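Local coordinates for protein AxyAgu115A (Amphibacillus xylanus NBRC 15112, PDB 6NPS) that probably removes glucuronic acid side groups from arabinoglucuronoxylan as a family GH115 alpha-glucuronidase, at residues V32-A36 with T123-F128; L581-W585 with E638-F642; L814-E818 with A845-E849. The protein carries 3 engineered substitutions. All blocks are in the same frame, centred on the assembly; numbering follows the deposited sequence.

Interaction 1. Residues V32-A36 with T123-F128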
ATOM      1  N   VAL A  32      52.687 -20.849  27.728  1.00 39.88           N
ATOM      2  CA  VAL A  32      52.109 -21.752  28.721  1.00 38.46           C
ATOM      3  C   VAL A  32      52.167 -21.123  30.107  1.00 38.65           C
ATOM      4  O   VAL A  32      51.183 -21.147  30.852  1.00 40.49           O
ATOM      5  CB  VAL A  32      52.829 -23.109  28.666  1.00 44.11           C
ATOM      6  CG1 VAL A  32      52.411 -23.987  29.853  1.00 43.47           C
ATOM      7  CG2 VAL A  32      52.539 -23.788  27.332  1.00 37.71           C
ATOM      8  N   ARG A  33      53.292 -20.500  30.452  1.00 42.77           N
ATOM      9  CA  ARG A  33      53.388 -19.789  31.724  1.00 45.42           C
ATOM     10  C   ARG A  33      52.339 -18.682  31.826  1.00 43.15           C
ATOM     11  O   ARG A  33      51.707 -18.520  32.877  1.00 40.94           O
ATOM     12  CB  ARG A  33      54.796 -19.217  31.890  1.00 52.29           C
ATOM     13  CG  ARG A  33      55.382 -19.376  33.291  1.00 67.38           C
ATOM     14  CD  ARG A  33      56.895 -19.555  33.244  1.00 76.43           C
ATOM     15  NE  ARG A  33      57.499 -18.600  32.319  1.00 84.69           N
ATOM     16  CZ  ARG A  33      58.502 -18.881  31.486  1.00 87.25           C
ATOM     17  NH1 ARG A  33      59.024 -20.103  31.455  1.00 87.38           N
ATOM     18  NH2 ARG A  33      58.973 -17.940  30.673  1.00 85.27           N
ATOM     19  N   LYS A  34      52.107 -17.932  30.729  1.00 39.77           N
ATOM     20  CA  LYS A  34      51.069 -16.890  30.743  1.00 45.48           C
ATOM     21  C   LYS A  34      49.668 -17.467  30.950  1.00 36.75           C
ATOM     22  O   LYS A  34      48.820 -16.831  31.598  1.00 37.40           O
ATOM     23  CB  LYS A  34      51.100 -16.081  29.444  1.00 51.08           C
ATOM     24  CG  LYS A  34      52.396 -15.339  29.225  1.00 60.96           C
ATOM     25  CD  LYS A  34      52.398 -14.651  27.874  1.00 67.35           C
ATOM     26  CE  LYS A  34      51.852 -13.234  27.981  1.00 72.04           C
ATOM     27  NZ  LYS A  34      52.855 -12.243  27.478  1.00 76.56           N
ATOM     28  N   ILE A  35      49.365 -18.617  30.338  1.00 38.57           N
ATOM     29  CA  ILE A  35      48.060 -19.244  30.570  1.00 36.40           C
ATOM     30  C   ILE A  35      47.966 -19.724  32.026  1.00 35.16           C
ATOM     31  O   ILE A  35      46.934 -19.571  32.685  1.00 38.13           O
ATOM     32  CB  ILE A  35      47.856 -20.392  29.561  1.00 36.04           C
ATOM     33  CG1 ILE A  35      47.787 -19.856  28.118  1.00 33.32           C
ATOM     34  CG2 ILE A  35      46.645 -21.249  29.925  1.00 32.17           C
ATOM     35  CD1 ILE A  35      46.577 -18.997  27.865  1.00 30.25           C
ATOM     36  N   ALA A  36      49.065 -20.291  32.557  1.00 38.79           N
ATOM     37  CA  ALA A  36      49.103 -20.721  33.958  1.00 40.46           C
ATOM     38  C   ALA A  36      48.788 -19.565  34.910  1.00 44.60           C
ATOM     39  O   ALA A  36      48.043 -19.745  35.890  1.00 42.20           O
ATOM     40  CB  ALA A  36      50.472 -21.329  34.277  1.00 39.84           C
ATOM     41  N   THR A 123      49.032 -28.400  26.407  1.00 33.71           N
ATOM     42  CA  THR A 123      49.220 -27.950  27.784  1.00 31.92           C
ATOM     43  C   THR A 123      48.213 -26.878  28.134  1.00 33.78           C
ATOM     44  O   THR A 123      47.619 -26.892  29.222  1.00 36.05           O
ATOM     45  CB  THR A 123      50.644 -27.422  27.987  1.00 35.65           C
ATOM     46  OG1 THR A 123      51.587 -28.353  27.435  1.00 36.25           O
ATOM     47  CG2 THR A 123      50.972 -27.228  29.474  1.00 32.36           C
ATOM     48  N   ILE A 124      47.971 -25.957  27.198  1.00 29.89           N
ATOM     49  CA  ILE A 124      47.047 -24.860  27.464  1.00 29.90           C
ATOM     50  C   ILE A 124      45.648 -25.381  27.701  1.00 32.86           C
ATOM     51  O   ILE A 124      44.948 -24.909  28.613  1.00 33.31           O
ATOM     52  CB  ILE A 124      47.088 -23.849  26.303  1.00 30.24           C
ATOM     53  CG1 ILE A 124      48.435 -23.118  26.371  1.00 32.89           C
ATOM     54  CG2 ILE A 124      45.866 -22.934  26.363  1.00 27.53           C
ATOM     55  CD1 ILE A 124      48.730 -22.154  25.164  1.00 31.38           C
ATOM     56  N   TYR A 125      45.207 -26.354  26.883  1.00 31.01           N
ATOM     57  CA  TYR A 125      43.885 -26.953  27.087  1.00 33.98           C
ATOM     58  C   TYR A 125      43.796 -27.689  28.422  1.00 30.70           C
ATOM     59  O   TYR A 125      42.736 -27.703  29.054  1.00 32.44           O
ATOM     60  CB  TYR A 125      43.557 -27.915  25.937  1.00 31.87           C
ATOM     61  CG  TYR A 125      43.498 -27.221  24.586  1.00 34.08           C
ATOM     62  CD1 TYR A 125      43.180 -25.861  24.484  1.00 32.26           C
ATOM     63  CD2 TYR A 125      43.720 -27.932  23.422  1.00 38.40           C
ATOM     64  CE1 TYR A 125      43.132 -25.219  23.224  1.00 36.05           C
ATOM     65  CE2 TYR A 125      43.674 -27.299  22.161  1.00 36.14           C
ATOM     66  CZ  TYR A 125      43.392 -25.959  22.069  1.00 38.65           C
ATOM     67  OH  TYR A 125      43.367 -25.393  20.809  1.00 39.00           O
ATOM     68  N   GLY A 126      44.900 -28.286  28.868  1.00 35.23           N
ATOM     69  CA  GLY A 126      44.881 -29.003  30.137  1.00 36.63           C
ATOM     70  C   GLY A 126      44.824 -28.061  31.329  1.00 35.46           C
ATOM     71  O   GLY A 126      44.129 -28.332  32.319  1.00 34.63           O
ATOM     72  N   LEU A 127      45.559 -26.945  31.251  1.00 34.79           N
ATOM     73  CA  LEU A 127      45.431 -25.881  32.245  1.00 37.37           C
ATOM     74  C   LEU A 127      43.996 -25.376  32.339  1.00 37.63           C
ATOM     75  O   LEU A 127      43.419 -25.302  33.431  1.00 38.05           O
ATOM     76  CB  LEU A 127      46.389 -24.749  31.907  1.00 29.90           C
ATOM     77  CG  LEU A 127      47.824 -25.123  32.286  1.00 35.31           C
ATOM     78  CD1 LEU A 127      48.805 -24.150  31.654  1.00 33.46           C
ATOM     79  CD2 LEU A 127      48.051 -25.190  33.816  1.00 35.78           C
ATOM     80  N   PHE A 128      43.374 -25.072  31.203  1.00 33.71           N
ATOM     81  CA  PHE A 128      41.997 -24.612  31.272  1.00 33.54           C
ATOM     82  C   PHE A 128      41.043 -25.734  31.686  1.00 35.49           C
ATOM     83  O   PHE A 128      39.940 -25.451  32.165  1.00 37.01           O
ATOM     84  CB  PHE A 128      41.598 -24.019  29.926  1.00 33.87           C
ATOM     85  CG  PHE A 128      42.165 -22.632  29.674  1.00 34.18           C
ATOM     86  CD1 PHE A 128      42.266 -21.699  30.713  1.00 33.18           C
ATOM     87  CD2 PHE A 128      42.584 -22.255  28.397  1.00 31.63           C
ATOM     88  CE1 PHE A 128      42.744 -20.392  30.472  1.00 31.99           C
ATOM     89  CE2 PHE A 128      43.064 -20.962  28.152  1.00 32.85           C
ATOM     90  CZ  PHE A 128      43.132 -20.028  29.192  1.00 31.44           C
TER
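Ile-35 lays its CG2 methyl over one face of the Phe-128 ring, 4.0 Å from the ring centroid and 20° off the normal, a CH-pi contact displaced toward the CZ rim. With CG2 anti to the backbone N (chi1 -65°), Ile-35 CG1 lies 3.8 Å from Ile-124 CG1 and CD1 turns back to the CZ rim of Phe-128, so both branches meet the ring. The two isoleucines cross at about a right angle, and the CG2 methyl of Ile-124 also lies against both branches of Ile-35. One turn back on helix 30-47, Val-32 reaches the other helix through CG1, which comes to 3.6 Å from Thr-123 CG2. Leu-127 CD1 sits among Val-32, Ile-35 and Ala-36, 4.0 Å from both Val-32 CG1 and Ile-35 CG2 and 4.2 Å from Ala-36 CB, lying against the helix turn where Ala-36 N bonds to Val-32 O.

The helices run almost parallel, 8° apart, and the axes of the two short segments come within 9.6 Å. They form one layer beside the mixed sheet of the N-terminal region, where Val-32 and Ala-36 touch Tyr-67 of strand 64-69. Leu-206 of helix 195-207 touches both Ile-35 and Phe-128. Thr-123 turns its methyl to Val-32 while its hydroxyl bonds to Thr-69 and the carbonyl of Asp-119.

All that meets across this buried interface is aliphatic and ring carbon, together with the already paired backbone of one helix turn, so the helices are matched by fit and by dispersion rather than by directed polar bonds.

Interaction 2. Residues L581-W585 with E638-F642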
ATOM      1  N   LEU A 581      11.982  -6.309  18.931  1.00 28.13           N
ATOM      2  CA  LEU A 581      11.943  -5.872  17.535  1.00 28.19           C
ATOM      3  C   LEU A 581      10.905  -6.658  16.731  1.00 27.83           C
ATOM      4  O   LEU A 581      10.195  -6.077  15.895  1.00 29.12           O
ATOM      5  CB  LEU A 581      13.321  -6.076  16.907  1.00 26.41           C
ATOM      6  CG  LEU A 581      13.413  -5.621  15.443  1.00 35.94           C
ATOM      7  CD1 LEU A 581      14.845  -5.151  15.251  1.00 39.10           C
ATOM      8  CD2 LEU A 581      13.149  -6.791  14.489  1.00 32.43           C
ATOM      9  N   GLN A 582      10.844  -7.988  16.921  1.00 26.37           N
ATOM     10  CA  GLN A 582       9.809  -8.788  16.256  1.00 28.40           C
ATOM     11  C   GLN A 582       8.416  -8.280  16.648  1.00 28.99           C
ATOM     12  O   GLN A 582       7.557  -8.049  15.792  1.00 25.34           O
ATOM     13  CB  GLN A 582       9.943 -10.261  16.623  1.00 26.87           C
ATOM     14  CG  GLN A 582      11.265 -10.906  16.266  1.00 29.46           C
ATOM     15  CD  GLN A 582      11.279 -11.431  14.850  1.00 33.73           C
ATOM     16  OE1 GLN A 582      10.235 -11.800  14.312  1.00 35.20           O
ATOM     17  NE2 GLN A 582      12.458 -11.455  14.230  1.00 32.28           N
ATOM     18  N   LYS A 583       8.201  -8.068  17.947  1.00 28.58           N
ATOM     19  CA  LYS A 583       6.901  -7.619  18.442  1.00 28.94           C
ATOM     20  C   LYS A 583       6.497  -6.295  17.819  1.00 30.94           C
ATOM     21  O   LYS A 583       5.333  -6.099  17.439  1.00 30.33           O
ATOM     22  CB  LYS A 583       6.972  -7.497  19.952  1.00 26.96           C
ATOM     23  CG  LYS A 583       5.747  -6.885  20.637  1.00 31.00           C
ATOM     24  CD  LYS A 583       6.028  -6.873  22.153  1.00 35.42           C
ATOM     25  CE  LYS A 583       4.931  -6.184  22.974  1.00 41.30           C
ATOM     26  NZ  LYS A 583       5.521  -5.969  24.357  1.00 45.56           N
ATOM     27  N   MET A 584       7.441  -5.364  17.741  1.00 27.00           N
ATOM     28  CA  MET A 584       7.177  -4.056  17.164  1.00 30.67           C
ATOM     29  C   MET A 584       6.592  -4.187  15.774  1.00 30.82           C
ATOM     30  O   MET A 584       5.604  -3.529  15.441  1.00 29.46           O
ATOM     31  CB  MET A 584       8.466  -3.238  17.098  1.00 30.43           C
ATOM     32  CG  MET A 584       8.264  -1.863  16.446  1.00 30.12           C
ATOM     33  SD  MET A 584       9.863  -0.971  16.388  1.00 35.13           S
ATOM     34  CE  MET A 584      10.690  -1.866  15.087  1.00 32.61           C
ATOM     35  N   TRP A 585       7.218  -5.012  14.938  1.00 26.60           N
ATOM     36  CA  TRP A 585       6.765  -5.159  13.559  1.00 25.17           C
ATOM     37  C   TRP A 585       5.449  -5.919  13.458  1.00 24.08           C
ATOM     38  O   TRP A 585       4.647  -5.645  12.565  1.00 27.55           O
ATOM     39  CB  TRP A 585       7.834  -5.866  12.740  1.00 26.10           C
ATOM     40  CG  TRP A 585       9.004  -4.953  12.403  1.00 28.33           C
ATOM     41  CD1 TRP A 585      10.302  -5.108  12.798  1.00 26.47           C
ATOM     42  CD2 TRP A 585       8.960  -3.789  11.578  1.00 25.46           C
ATOM     43  NE1 TRP A 585      11.077  -4.104  12.262  1.00 25.49           N
ATOM     44  CE2 TRP A 585      10.279  -3.276  11.514  1.00 25.16           C
ATOM     45  CE3 TRP A 585       7.923  -3.126  10.881  1.00 27.24           C
ATOM     46  CZ2 TRP A 585      10.611  -2.128  10.780  1.00 24.59           C
ATOM     47  CZ3 TRP A 585       8.245  -1.984  10.158  1.00 29.71           C
ATOM     48  CH2 TRP A 585       9.589  -1.497  10.103  1.00 32.22           C
ATOM     49  N   GLU A 638      22.925  -0.095  13.080  1.00 38.87           N
ATOM     50  CA  GLU A 638      21.559   0.082  12.592  1.00 39.38           C
ATOM     51  C   GLU A 638      20.981  -1.276  12.283  1.00 40.39           C
ATOM     52  O   GLU A 638      21.636  -2.106  11.647  1.00 37.25           O
ATOM     53  CB  GLU A 638      21.520   0.939  11.321  1.00 43.28           C
ATOM     54  CG  GLU A 638      21.781   2.409  11.541  1.00 54.63           C
ATOM     55  CD  GLU A 638      20.758   3.030  12.470  1.00 65.53           C
ATOM     56  OE1 GLU A 638      19.547   2.796  12.263  1.00 62.77           O
ATOM     57  OE2 GLU A 638      21.169   3.735  13.415  1.00 70.86           O
ATOM     58  N   HIS A 639      19.735  -1.510  12.730  1.00 31.78           N
ATOM     59  CA  HIS A 639      19.174  -2.845  12.603  1.00 33.40           C
ATOM     60  C   HIS A 639      17.671  -2.869  12.318  1.00 36.30           C
ATOM     61  O   HIS A 639      17.079  -3.959  12.299  1.00 39.51           O
ATOM     62  CB  HIS A 639      19.481  -3.639  13.868  1.00 33.26           C
ATOM     63  CG  HIS A 639      19.050  -2.954  15.119  1.00 34.64           C
ATOM     64  ND1 HIS A 639      19.812  -1.991  15.745  1.00 37.72           N
ATOM     65  CD2 HIS A 639      17.912  -3.075  15.855  1.00 37.26           C
ATOM     66  CE1 HIS A 639      19.167  -1.551  16.812  1.00 39.97           C
ATOM     67  NE2 HIS A 639      18.019  -2.200  16.907  1.00 37.10           N
ATOM     68  N   ILE A 640      17.034  -1.726  12.071  1.00 32.76           N
ATOM     69  CA  ILE A 640      15.579  -1.661  11.938  1.00 31.02           C
ATOM     70  C   ILE A 640      15.212  -1.327  10.503  1.00 29.62           C
ATOM     71  O   ILE A 640      15.664  -0.307   9.968  1.00 30.40           O
ATOM     72  CB  ILE A 640      14.971  -0.654  12.928  1.00 36.60           C
ATOM     73  CG1 ILE A 640      15.074  -1.225  14.365  1.00 36.89           C
ATOM     74  CG2 ILE A 640      13.424  -0.420  12.596  1.00 32.00           C
ATOM     75  CD1 ILE A 640      14.790  -0.166  15.459  1.00 37.98           C
ATOM     76  N   GLY A 641      14.354  -2.159   9.898  1.00 31.86           N
ATOM     77  CA  GLY A 641      13.665  -1.772   8.661  1.00 31.82           C
ATOM     78  C   GLY A 641      14.564  -1.567   7.455  1.00 33.77           C
ATOM     79  O   GLY A 641      14.364  -0.612   6.696  1.00 29.24           O
ATOM     80  N   PHE A 642      15.557  -2.441   7.248  1.00 29.52           N
ATOM     81  CA  PHE A 642      16.405  -2.278   6.063  1.00 28.76           C
ATOM     82  C   PHE A 642      15.535  -2.357   4.815  1.00 28.00           C
ATOM     83  O   PHE A 642      14.609  -3.165   4.755  1.00 33.12           O
ATOM     84  CB  PHE A 642      17.491  -3.374   5.994  1.00 26.67           C
ATOM     85  CG  PHE A 642      18.667  -3.128   6.867  1.00 32.08           C
ATOM     86  CD1 PHE A 642      18.561  -2.330   8.013  1.00 33.16           C
ATOM     87  CD2 PHE A 642      19.922  -3.677   6.542  1.00 28.98           C
ATOM     88  CE1 PHE A 642      19.683  -2.095   8.833  1.00 30.64           C
ATOM     89  CE2 PHE A 642      21.025  -3.491   7.361  1.00 31.40           C
ATOM     90  CZ  PHE A 642      20.926  -2.691   8.500  1.00 32.65           C
TER
HETATM   91  O   HOH W   1      13.777  -4.664  11.110  1.00 26.86           O
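Ile-640 is the residue that Leu-581, Met-584 and Trp-585 all touch, and its two branches divide the aliphatic contacts between them. CG1 faces Leu-581, whose CD1 lies 4.0 Å away. CG2, anti to the backbone N (chi1 -71°), meets Met-584 CE at 4.0 Å and Trp-585 CZ2 at 3.8 Å. Met-584 is extended until its last torsion, where the chain bends, and this bend brings CE over one face of the neighbouring indole, near its rim.

Among the ring contacts, Leu-581 CD1 approaches His-639 in the plane of the imidazole, at the CD2 edge, with the two side chains sliding past each other in opposite directions. The imidazole is fixed by bonds from outside this pair: ND1 to the carbonyl of Ser-637 and NE2 to Asp-616, while its ring stacks with that of Trp-422. The indole of Trp-585 meets the loop obliquely, CZ2 lying 3.7 Å from Gly-641 CA.

In fold terms, residues 581-585 sit on the long helix 564-596, and residues 638-642 belong to the irregular chain that follows helix 601-629. That second helix flanks the contact, since its Leu-613 touches both Met-584 and Ile-640. The loop thus lies against two successive helices at once.

The polar link across the contact runs through water 1. Gly-641 N donates to it at 2.8 Å, and Trp-585 NE1 donates weakly at 3.0 Å. Gly-641 suits its place twice over: its positive phi of 65° favours glycine, and any side chain on its CA would crowd Trp-585 CZ2. Next to it, the carbonyl of Ile-640 accepts from the Asn-650 side chain.

Interaction 3. Residues L814-E818 with A845-E849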
ATOM      1  N   LEU A 814      21.575 -48.549   9.370  1.00 42.68           N
ATOM      2  CA  LEU A 814      20.328 -48.361   8.648  1.00 45.35           C
ATOM      3  C   LEU A 814      20.326 -47.011   7.950  1.00 39.90           C
ATOM      4  O   LEU A 814      20.916 -46.046   8.436  1.00 39.43           O
ATOM      5  CB  LEU A 814      19.100 -48.449   9.578  1.00 46.44           C
ATOM      6  CG  LEU A 814      18.938 -49.772  10.339  1.00 52.11           C
ATOM      7  CD1 LEU A 814      17.919 -49.606  11.464  1.00 54.69           C
ATOM      8  CD2 LEU A 814      18.542 -50.916   9.397  1.00 50.68           C
ATOM      9  N   ASN A 815      19.649 -46.957   6.806  1.00 41.81           N
ATOM     10  CA  ASN A 815      19.325 -45.701   6.138  1.00 40.82           C
ATOM     11  C   ASN A 815      17.865 -45.387   6.428  1.00 38.93           C
ATOM     12  O   ASN A 815      16.974 -46.175   6.090  1.00 37.09           O
ATOM     13  CB  ASN A 815      19.581 -45.767   4.630  1.00 41.99           C
ATOM     14  CG  ASN A 815      20.906 -46.442   4.287  1.00 44.79           C
ATOM     15  OD1 ASN A 815      21.980 -45.981   4.670  1.00 44.02           O
ATOM     16  ND2 ASN A 815      20.823 -47.566   3.580  1.00 47.40           N
ATOM     17  N   ARG A 816      17.612 -44.228   7.021  1.00 38.89           N
ATOM     18  CA  ARG A 816      16.278 -43.962   7.535  1.00 37.70           C
ATOM     19  C   ARG A 816      16.047 -42.468   7.612  1.00 36.92           C
ATOM     20  O   ARG A 816      16.989 -41.693   7.788  1.00 38.49           O
ATOM     21  CB  ARG A 816      16.097 -44.582   8.927  1.00 37.11           C
ATOM     22  CG  ARG A 816      16.886 -43.861  10.028  1.00 39.44           C
ATOM     23  CD  ARG A 816      18.422 -44.149   9.963  1.00 44.66           C
ATOM     24  NE  ARG A 816      19.131 -43.428  11.019  1.00 44.20           N
ATOM     25  CZ  ARG A 816      20.447 -43.308  11.111  1.00 46.88           C
ATOM     26  NH1 ARG A 816      21.235 -43.842  10.193  1.00 43.19           N
ATOM     27  NH2 ARG A 816      20.976 -42.623  12.124  1.00 48.85           N
ATOM     28  N   PHE A 817      14.782 -42.068   7.508  1.00 36.08           N
ATOM     29  CA  PHE A 817      14.418 -40.719   7.907  1.00 36.61           C
ATOM     30  C   PHE A 817      14.464 -40.559   9.419  1.00 34.70           C
ATOM     31  O   PHE A 817      14.024 -41.424  10.168  1.00 35.67           O
ATOM     32  CB  PHE A 817      13.028 -40.357   7.388  1.00 36.92           C
ATOM     33  CG  PHE A 817      13.028 -39.905   5.954  1.00 34.84           C
ATOM     34  CD1 PHE A 817      13.319 -38.612   5.633  1.00 34.47           C
ATOM     35  CD2 PHE A 817      12.748 -40.827   4.929  1.00 34.18           C
ATOM     36  CE1 PHE A 817      13.356 -38.182   4.294  1.00 35.79           C
ATOM     37  CE2 PHE A 817      12.743 -40.428   3.635  1.00 35.21           C
ATOM     38  CZ  PHE A 817      13.051 -39.094   3.300  1.00 36.17           C
ATOM     39  N   GLU A 818      15.015 -39.449   9.865  1.00 37.40           N
ATOM     40  CA  GLU A 818      15.044 -39.094  11.274  1.00 40.64           C
ATOM     41  C   GLU A 818      14.283 -37.793  11.489  1.00 39.62           C
ATOM     42  O   GLU A 818      14.349 -36.885  10.642  1.00 41.10           O
ATOM     43  CB  GLU A 818      16.489 -38.905  11.758  1.00 41.56           C
ATOM     44  CG  GLU A 818      17.336 -40.155  11.729  1.00 48.20           C
ATOM     45  CD  GLU A 818      17.252 -40.945  13.024  1.00 60.35           C
ATOM     46  OE1 GLU A 818      16.439 -40.573  13.901  1.00 65.38           O
ATOM     47  OE2 GLU A 818      17.990 -41.945  13.158  1.00 65.25           O
ATOM     48  N   ALA A 845      16.896 -46.394  -1.105  1.00 42.45           N
ATOM     49  CA  ALA A 845      16.274 -45.173  -0.578  1.00 43.88           C
ATOM     50  C   ALA A 845      15.271 -45.499   0.527  1.00 40.31           C
ATOM     51  O   ALA A 845      14.354 -46.281   0.297  1.00 37.71           O
ATOM     52  CB  ALA A 845      15.557 -44.412  -1.686  1.00 41.53           C
ATOM     53  N   PRO A 846      15.375 -44.884   1.699  1.00 36.58           N
ATOM     54  CA  PRO A 846      14.306 -45.003   2.701  1.00 38.37           C
ATOM     55  C   PRO A 846      13.130 -44.093   2.356  1.00 38.42           C
ATOM     56  O   PRO A 846      13.246 -43.141   1.570  1.00 36.73           O
ATOM     57  CB  PRO A 846      14.972 -44.515   3.990  1.00 37.14           C
ATOM     58  CG  PRO A 846      15.884 -43.393   3.484  1.00 34.10           C
ATOM     59  CD  PRO A 846      16.435 -43.948   2.127  1.00 36.32           C
ATOM     60  N   PHE A 847      11.992 -44.366   2.991  1.00 34.77           N
ATOM     61  CA  PHE A 847      10.810 -43.545   2.760  1.00 37.89           C
ATOM     62  C   PHE A 847      10.027 -43.336   4.050  1.00 37.11           C
ATOM     63  O   PHE A 847      10.210 -44.044   5.047  1.00 37.51           O
ATOM     64  CB  PHE A 847       9.906 -44.112   1.632  1.00 37.12           C
ATOM     65  CG  PHE A 847       9.229 -45.427   1.921  1.00 42.59           C
ATOM     66  CD1 PHE A 847       8.047 -45.470   2.643  1.00 43.20           C
ATOM     67  CD2 PHE A 847       9.712 -46.614   1.374  1.00 42.70           C
ATOM     68  CE1 PHE A 847       7.398 -46.656   2.874  1.00 48.09           C
ATOM     69  CE2 PHE A 847       9.057 -47.816   1.600  1.00 47.86           C
ATOM     70  CZ  PHE A 847       7.891 -47.831   2.351  1.00 49.31           C
ATOM     71  N   VAL A 848       9.186 -42.304   4.023  1.00 34.98           N
ATOM     72  CA  VAL A 848       8.130 -42.096   5.009  1.00 36.79           C
ATOM     73  C   VAL A 848       6.819 -42.133   4.248  1.00 38.70           C
ATOM     74  O   VAL A 848       6.761 -41.801   3.060  1.00 36.12           O
ATOM     75  CB  VAL A 848       8.259 -40.775   5.808  1.00 36.01           C
ATOM     76  CG1 VAL A 848       9.427 -40.886   6.800  1.00 34.50           C
ATOM     77  CG2 VAL A 848       8.439 -39.578   4.877  1.00 31.33           C
ATOM     78  N   GLU A 849       5.766 -42.555   4.931  1.00 36.68           N
ATOM     79  CA  GLU A 849       4.470 -42.734   4.292  1.00 40.81           C
ATOM     80  C   GLU A 849       3.400 -41.978   5.069  1.00 40.50           C
ATOM     81  O   GLU A 849       3.260 -42.164   6.278  1.00 40.49           O
ATOM     82  CB  GLU A 849       4.138 -44.227   4.201  1.00 40.49           C
ATOM     83  CG  GLU A 849       2.797 -44.589   3.562  1.00 48.53           C
ATOM     84  CD  GLU A 849       2.610 -46.115   3.486  1.00 58.35           C
ATOM     85  OE1 GLU A 849       3.363 -46.774   2.736  1.00 62.63           O
ATOM     86  OE2 GLU A 849       1.729 -46.657   4.189  1.00 62.44           O
TER
HETATM   87  O   HOH W   2      12.702 -44.086   7.060  1.00 35.27           O
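Phe-817 pushes its ring toward residues 846-848, with CG anti to its own carbonyl carbon (chi1 -82°). One face is met by Val-848 CG2, while Val-848 CG1 packs against the root of the side chain, 3.7 Å from Phe-817 CB; the two side chains cross at about a right angle. The ring edge is turned to the other backbone, with CE2 3.4 Å from Pro-846 O and 3.8 Å from Phe-847 CA.

Pro-846 touches the strand backbone with CB, which lies 3.3 Å from Asn-815 O and 3.8 Å from Arg-816 CA. Asn-815 sends its amide to Thr-807 and Asn-809. Water 2, in the plane of the Phe-817 ring at its edge, accepts from Phe-817 N at 2.9 Å; its further link to Phe-847 O is less certain.

Arg-816 points the opposite way from Phe-817, as alternate strand residues do. With CG between backbone N and carbonyl carbon (chi1 71°), it carries its guanidinium to Glu-818, gripped side-on in a salt bridge: NE at 2.8 Å and NH2 both reach OE2, on its anti side and nearly in the guanidinium plane. NH1 is tied to Leu-814 O at 2.8 Å, a carbonyl tilted out of that plane, so all three nitrogens are engaged within the strand.

With an alanine here in place of Phe-817, the ring is gone, and Val-848 would probably lose its aromatic cover, leaving a gap between it and the Pro-846 carbonyl.

The two stretches run only 20° apart but are not paired with each other: strand 803-808 bonds to both, through Thr-807 to Asn-815 and Lys-805 to Phe-847. Side chains packed between strands that flank a common neighbour are consistent with the beta-sandwich of the galactose-binding-like clan to which the GH115 C-terminal domain belongs.

From the N terminus, interaction 1 comes first, closing an 86-residue excursion and fastening helix 30-47 to helix 120-133 in the N-terminal region. The chain then passes through the parallel-stranded barrel region before interaction 2 ties helix 564-596 to the loop after helix 601-629, across 52 mostly helical residues. Interaction 3 closes the shortest loop, 26 residues, within the C-terminal beta domain. The three stand in series, each closing before the next opens, so none nests in or crosses another. Their centres lie about 43 Å (1 and 2), 46 Å (1 and 3) and 40 Å (2 and 3) apart, with interactions 2 and 3 on opposite sides of the chain's centre.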